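Long-range contact in spherulin-4 (Aspergillus clavatus, PDB 5C5G), which is a glycoside hydrolase with a (beta/alpha) barrel fold, probably acting in the biosynthesis of the fungal polysaccharide galactosaminogalactan: residues 155-163 / 189-198. Numbering follows the deposited sequence.
Sequences AIPDSRYLS and TIPDSHRDQL
L162 sends its two methyls to different partners in 189-198: CD1 lies 3.7 Å from S193 CB and also reaches I190 CG2, while CD2 meets L198 CD2 at 4.0 Å. Its side chain crosses that of I190 at about a right angle. Further along, I156 packs on the other branch of I190, with I156 CG2 3.8 Å from I190 CG1. With I190 CG1 anti to the carbonyl carbon (chi1 -51°) and CG2 anti to the backbone N, the residue parts its branches, one for I156 and one for L162. S159 CB sits 3.2 Å from P191 O, a close approach without a hydrogen bond.

Water does the polar joining. One molecule links S159 OG to D192 OD2, donating to the carboxylate at 2.6 Å. Another donates to L162 O and accepts from Q197 NE2, whose amide also rests against L162 CB.

Behind this shell, Q197 OE1 accepts from H194 N on an in-plane lone pair, which, with the water on NE2, helps to fix the amide's rotation, and S193 OG donates to I190 O. D158 OD1 closes an Asx turn onto R160 N, and R160 grips the same carboxylate side-on. L162 also touches T168, and L198 touches V170, both of strand 167-172.

The segment leading into strand 167-172 of the (beta/alpha)8 barrel and the one leading into the next strand, 198-203, are thus joined by apolar packing and bridging waters, with no direct hydrogen bond between them.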
ATOM      1  N   ALA A 155      -1.687 -12.326   3.225  1.00 11.37           N
ATOM      2  CA  ALA A 155      -1.126 -13.664   3.321  1.00 10.46           C
ATOM      3  C   ALA A 155      -0.874 -14.097   1.887  1.00 11.46           C
ATOM      4  O   ALA A 155      -1.220 -13.370   0.952  1.00 10.78           O
ATOM      5  CB  ALA A 155      -2.098 -14.612   4.016  1.00 15.18           C
ATOM      6  N   ILE A 156      -0.255 -15.250   1.683  1.00 11.45           N
ATOM      7  CA  ILE A 156       0.106 -15.637   0.335  1.00 11.35           C
ATOM      8  C   ILE A 156      -1.099 -16.199  -0.416  1.00 10.87           C
ATOM      9  O   ILE A 156      -1.667 -17.199   0.011  1.00 11.65           O
ATOM     10  CB  ILE A 156       1.234 -16.683   0.349  1.00 11.71           C
ATOM     11  CG1 ILE A 156       2.510 -16.087   0.967  1.00 12.46           C
ATOM     12  CG2 ILE A 156       1.534 -17.136  -1.086  1.00 13.62           C
ATOM     13  CD1 ILE A 156       3.541 -17.135   1.330  1.00 12.98           C
ATOM     14  N   PRO A 157      -1.500 -15.588  -1.536  1.00 10.69           N
ATOM     15  CA  PRO A 157      -2.615 -16.133  -2.305  1.00 10.39           C
ATOM     16  C   PRO A 157      -2.111 -17.125  -3.321  1.00 10.49           C
ATOM     17  O   PRO A 157      -0.900 -17.202  -3.536  1.00 11.10           O
ATOM     18  CB  PRO A 157      -3.133 -14.897  -3.035  1.00 12.23           C
ATOM     19  CG  PRO A 157      -1.883 -14.163  -3.362  1.00 11.44           C
ATOM     20  CD  PRO A 157      -0.975 -14.360  -2.166  1.00 10.28           C
ATOM     21  N   ASP A 158      -3.011 -17.849  -3.973  1.00 11.20           N
ATOM     22  CA  ASP A 158      -2.595 -18.676  -5.103  1.00 11.17           C
ATOM     23  C   ASP A 158      -1.889 -17.769  -6.123  1.00 10.86           C
ATOM     24  O   ASP A 158      -2.307 -16.627  -6.380  1.00 10.70           O
ATOM     25  CB  ASP A 158      -3.798 -19.376  -5.718  1.00 13.19           C
ATOM     26  CG  ASP A 158      -3.417 -20.272  -6.881  1.00 13.68           C
ATOM     27  OD1 ASP A 158      -3.241 -19.753  -7.993  1.00 14.10           O
ATOM     28  OD2 ASP A 158      -3.297 -21.503  -6.698  1.00 14.92           O
ATOM     29  N   SER A 159      -0.822 -18.285  -6.709  1.00 11.05           N
ATOM     30  CA  SER A 159       0.034 -17.471  -7.546  1.00 11.17           C
ATOM     31  C   SER A 159      -0.684 -16.958  -8.782  1.00 10.71           C
ATOM     32  O   SER A 159      -0.258 -15.951  -9.335  1.00 11.31           O
ATOM     33  CB  SER A 159       1.284 -18.251  -7.958  1.00 12.57           C
ATOM     34  OG  SER A 159       0.952 -19.392  -8.723  1.00 13.32           O
ATOM     35  N   ARG A 160      -1.756 -17.614  -9.209  1.00 11.89           N
ATOM     36  CA  ARG A 160      -2.488 -17.165 -10.387  1.00 12.08           C
ATOM     37  C   ARG A 160      -3.119 -15.801 -10.190  1.00 12.79           C
ATOM     38  O   ARG A 160      -3.454 -15.121 -11.175  1.00 16.09           O
ATOM     39  CB  ARG A 160      -3.540 -18.195 -10.791  1.00 13.45           C
ATOM     40  CG  ARG A 160      -2.939 -19.420 -11.444  1.00 15.25           C
ATOM     41  CD  ARG A 160      -3.933 -20.560 -11.522  1.00 17.54           C
ATOM     42  NE  ARG A 160      -4.057 -21.220 -10.231  1.00 16.68           N
ATOM     43  CZ  ARG A 160      -4.699 -22.370 -10.040  1.00 18.59           C
ATOM     44  NH1 ARG A 160      -4.744 -22.889  -8.827  1.00 18.39           N
ATOM     45  NH2 ARG A 160      -5.272 -23.009 -11.058  1.00 21.63           N
ATOM     46  N   TYR A 161      -3.277 -15.361  -8.954  1.00 11.13           N
ATOM     47  CA  TYR A 161      -3.811 -14.030  -8.721  1.00 11.82           C
ATOM     48  C   TYR A 161      -2.772 -12.922  -8.886  1.00 11.61           C
ATOM     49  O   TYR A 161      -3.130 -11.766  -9.100  1.00 12.42           O
ATOM     50  CB  TYR A 161      -4.410 -13.961  -7.320  1.00 10.64           C
ATOM     51  CG  TYR A 161      -5.656 -14.800  -7.103  1.00 12.18           C
ATOM     52  CD1 TYR A 161      -6.605 -14.959  -8.097  1.00 17.88           C
ATOM     53  CD2 TYR A 161      -5.904 -15.404  -5.883  1.00 18.63           C
ATOM     54  CE1 TYR A 161      -7.750 -15.710  -7.886  1.00 17.10           C
ATOM     55  CE2 TYR A 161      -7.062 -16.164  -5.668  1.00 17.67           C
ATOM     56  CZ  TYR A 161      -7.966 -16.320  -6.680  1.00 13.22           C
ATOM     57  OH  TYR A 161      -9.107 -17.041  -6.481  1.00 13.73           O
ATOM     58  N   LEU A 162      -1.488 -13.247  -8.787  1.00 11.81           N
ATOM     59  CA  LEU A 162      -0.473 -12.205  -8.735  1.00 11.00           C
ATOM     60  C   LEU A 162      -0.448 -11.350  -9.989  1.00 12.14           C
ATOM     61  O   LEU A 162      -0.189 -10.148  -9.914  1.00 12.44           O
ATOM     62  CB  LEU A 162       0.903 -12.801  -8.497  1.00 11.14           C
ATOM     63  CG  LEU A 162       1.067 -13.490  -7.150  1.00 12.43           C
ATOM     64  CD1 LEU A 162       2.424 -14.177  -7.082  1.00 14.27           C
ATOM     65  CD2 LEU A 162       0.909 -12.549  -5.962  1.00 12.49           C
ATOM     66  N   SER A 163      -0.708 -11.940 -11.144  1.00 12.72           N
ATOM     67  CA  SER A 163      -0.596 -11.180 -12.387  1.00 13.92           C
ATOM     68  C   SER A 163      -1.803 -10.265 -12.617  1.00 13.34           C
ATOM     69  O   SER A 163      -1.779  -9.452 -13.546  1.00 16.66           O
ATOM     70  CB  SER A 163      -0.382 -12.107 -13.575  1.00 19.73           C
ATOM     71  OG  SER A 163      -1.510 -12.924 -13.742  1.00 23.25           O
ATOM     72  N   THR A 189       8.711 -19.673  -1.118  1.00 14.20           N
ATOM     73  CA  THR A 189       7.714 -20.719  -1.325  1.00 13.38           C
ATOM     74  C   THR A 189       6.690 -20.372  -2.394  1.00 11.68           C
ATOM     75  O   THR A 189       5.931 -21.242  -2.812  1.00 12.40           O
ATOM     76  CB  THR A 189       6.944 -21.052  -0.026  1.00 14.37           C
ATOM     77  OG1 THR A 189       6.065 -19.969   0.326  1.00 14.75           O
ATOM     78  CG2 THR A 189       7.909 -21.345   1.101  1.00 17.50           C
ATOM     79  N   ILE A 190       6.666 -19.117  -2.828  1.00 10.84           N
ATOM     80  CA  ILE A 190       5.631 -18.649  -3.730  1.00 11.95           C
ATOM     81  C   ILE A 190       6.040 -18.917  -5.172  1.00 12.32           C
ATOM     82  O   ILE A 190       6.996 -18.323  -5.656  1.00 12.89           O
ATOM     83  CB  ILE A 190       5.401 -17.147  -3.586  1.00 11.15           C
ATOM     84  CG1 ILE A 190       5.196 -16.770  -2.116  1.00 12.97           C
ATOM     85  CG2 ILE A 190       4.223 -16.729  -4.451  1.00 14.12           C
ATOM     86  CD1 ILE A 190       5.084 -15.263  -1.871  1.00 13.42           C
ATOM     87  N   PRO A 191       5.311 -19.792  -5.877  1.00 11.77           N
ATOM     88  CA  PRO A 191       5.708 -20.099  -7.247  1.00 12.83           C
ATOM     89  C   PRO A 191       5.281 -18.987  -8.203  1.00 12.61           C
ATOM     90  O   PRO A 191       4.435 -18.169  -7.851  1.00 12.79           O
ATOM     91  CB  PRO A 191       4.949 -21.396  -7.537  1.00 13.95           C
ATOM     92  CG  PRO A 191       3.725 -21.283  -6.718  1.00 14.89           C
ATOM     93  CD  PRO A 191       4.120 -20.568  -5.468  1.00 12.89           C
ATOM     94  N   ASP A 192       5.883 -18.971  -9.391  1.00 12.94           N
ATOM     95  CA  ASP A 192       5.470 -18.090 -10.481  1.00 14.62           C
ATOM     96  C   ASP A 192       5.413 -16.636 -10.033  1.00 11.65           C
ATOM     97  O   ASP A 192       4.480 -15.908 -10.360  1.00 15.32           O
ATOM     98  CB  ASP A 192       4.113 -18.557 -11.038  1.00 15.67           C
ATOM     99  CG  ASP A 192       3.775 -17.930 -12.386  1.00 24.88           C
ATOM    100  OD1 ASP A 192       4.704 -17.599 -13.152  1.00 23.65           O
ATOM    101  OD2 ASP A 192       2.570 -17.792 -12.685  1.00 24.28           O
ATOM    102  N   SER A 193       6.417 -16.230  -9.261  1.00 12.13           N
ATOM    103  CA  SER A 193       6.417 -14.913  -8.650  1.00 12.24           C
ATOM    104  C   SER A 193       7.766 -14.228  -8.786  1.00 12.96           C
ATOM    105  O   SER A 193       8.801 -14.861  -8.986  1.00 14.01           O
ATOM    106  CB  SER A 193       6.042 -15.017  -7.168  1.00 13.22           C
ATOM    107  OG  SER A 193       7.091 -15.605  -6.412  1.00 14.83           O
ATOM    108  N   HIS A 194       7.727 -12.916  -8.661  1.00 11.71           N
ATOM    109  CA  HIS A 194       8.910 -12.074  -8.705  1.00 10.86           C
ATOM    110  C   HIS A 194       8.725 -10.994  -7.662  1.00 10.30           C
ATOM    111  O   HIS A 194       7.586 -10.572  -7.399  1.00 10.15           O
ATOM    112  CB  HIS A 194       9.040 -11.448 -10.086  1.00 12.04           C
ATOM    113  CG  HIS A 194      10.319 -10.714 -10.302  1.00 12.91           C
ATOM    114  ND1 HIS A 194      10.523  -9.416  -9.887  1.00 13.04           N
ATOM    115  CD2 HIS A 194      11.470 -11.103 -10.903  1.00 16.01           C
ATOM    116  CE1 HIS A 194      11.744  -9.039 -10.223  1.00 15.16           C
ATOM    117  NE2 HIS A 194      12.337 -10.043 -10.845  1.00 16.85           N
ATOM    118  N   ARG A 195       9.818 -10.528  -7.077  1.00 10.28           N
ATOM    119  CA  ARG A 195       9.741  -9.496  -6.051  1.00  9.78           C
ATOM    120  C   ARG A 195       8.954  -8.267  -6.507  1.00  9.39           C
ATOM    121  O   ARG A 195       8.311  -7.625  -5.678  1.00  9.75           O
ATOM    122  CB  ARG A 195      11.147  -9.075  -5.563  1.00 10.34           C
ATOM    123  CG  ARG A 195      12.020  -8.421  -6.623  1.00 11.21           C
ATOM    124  CD  ARG A 195      13.372  -7.998  -6.080  1.00 10.79           C
ATOM    125  NE  ARG A 195      13.296  -6.988  -5.017  1.00 10.67           N
ATOM    126  CZ  ARG A 195      12.985  -5.701  -5.202  1.00 11.12           C
ATOM    127  NH1 ARG A 195      12.681  -5.247  -6.413  1.00 12.14           N
ATOM    128  NH2 ARG A 195      12.969  -4.870  -4.180  1.00 11.12           N
ATOM    129  N   ASP A 196       8.999  -7.929  -7.796  1.00  9.68           N
ATOM    130  CA  ASP A 196       8.291  -6.758  -8.310  1.00 11.20           C
ATOM    131  C   ASP A 196       6.778  -6.860  -8.136  1.00 10.01           C
ATOM    132  O   ASP A 196       6.089  -5.857  -8.205  1.00 12.51           O
ATOM    133  CB  ASP A 196       8.617  -6.521  -9.787  1.00 12.54           C
ATOM    134  CG  ASP A 196      10.043  -6.056 -10.019  1.00 14.02           C
ATOM    135  OD1 ASP A 196      10.760  -5.766  -9.043  1.00 16.72           O
ATOM    136  OD2 ASP A 196      10.443  -5.970 -11.206  1.00 18.34           O
ATOM    137  N   GLN A 197       6.273  -8.062  -7.936  1.00  9.22           N
ATOM    138  CA  GLN A 197       4.847  -8.298  -7.733  1.00  9.45           C
ATOM    139  C   GLN A 197       4.399  -8.232  -6.281  1.00  8.83           C
ATOM    140  O   GLN A 197       3.208  -8.358  -6.025  1.00  9.70           O
ATOM    141  CB  GLN A 197       4.493  -9.677  -8.271  1.00 10.32           C
ATOM    142  CG  GLN A 197       4.768  -9.825  -9.734  1.00 11.01           C
ATOM    143  CD  GLN A 197       4.454 -11.212 -10.201  1.00 12.57           C
ATOM    144  OE1 GLN A 197       5.129 -12.157  -9.827  1.00 13.90           O
ATOM    145  NE2 GLN A 197       3.391 -11.357 -10.968  1.00 13.34           N
ATOM    146  N   LEU A 198       5.342  -8.106  -5.344  1.00  8.74           N
ATOM    147  CA  LEU A 198       5.079  -8.420  -3.944  1.00  9.10           C
ATOM    148  C   LEU A 198       5.342  -7.264  -3.007  1.00  9.39           C
ATOM    149  O   LEU A 198       6.288  -6.478  -3.177  1.00  9.92           O
ATOM    150  CB  LEU A 198       5.958  -9.590  -3.514  1.00  9.75           C
ATOM    151  CG  LEU A 198       5.883 -10.837  -4.400  1.00 10.16           C
ATOM    152  CD1 LEU A 198       6.847 -11.896  -3.872  1.00 11.84           C
ATOM    153  CD2 LEU A 198       4.475 -11.375  -4.498  1.00 10.38           C
TER
HETATM  154  O   HOH W   1       0.492 -18.914 -11.554  1.00 21.59           O
HETATM  155  O   HOH W   2       0.749  -8.776  -7.598  1.00 11.85           O
HETATM  156  O   HOH W   3       1.896  -8.780 -11.637  1.00 14.87           O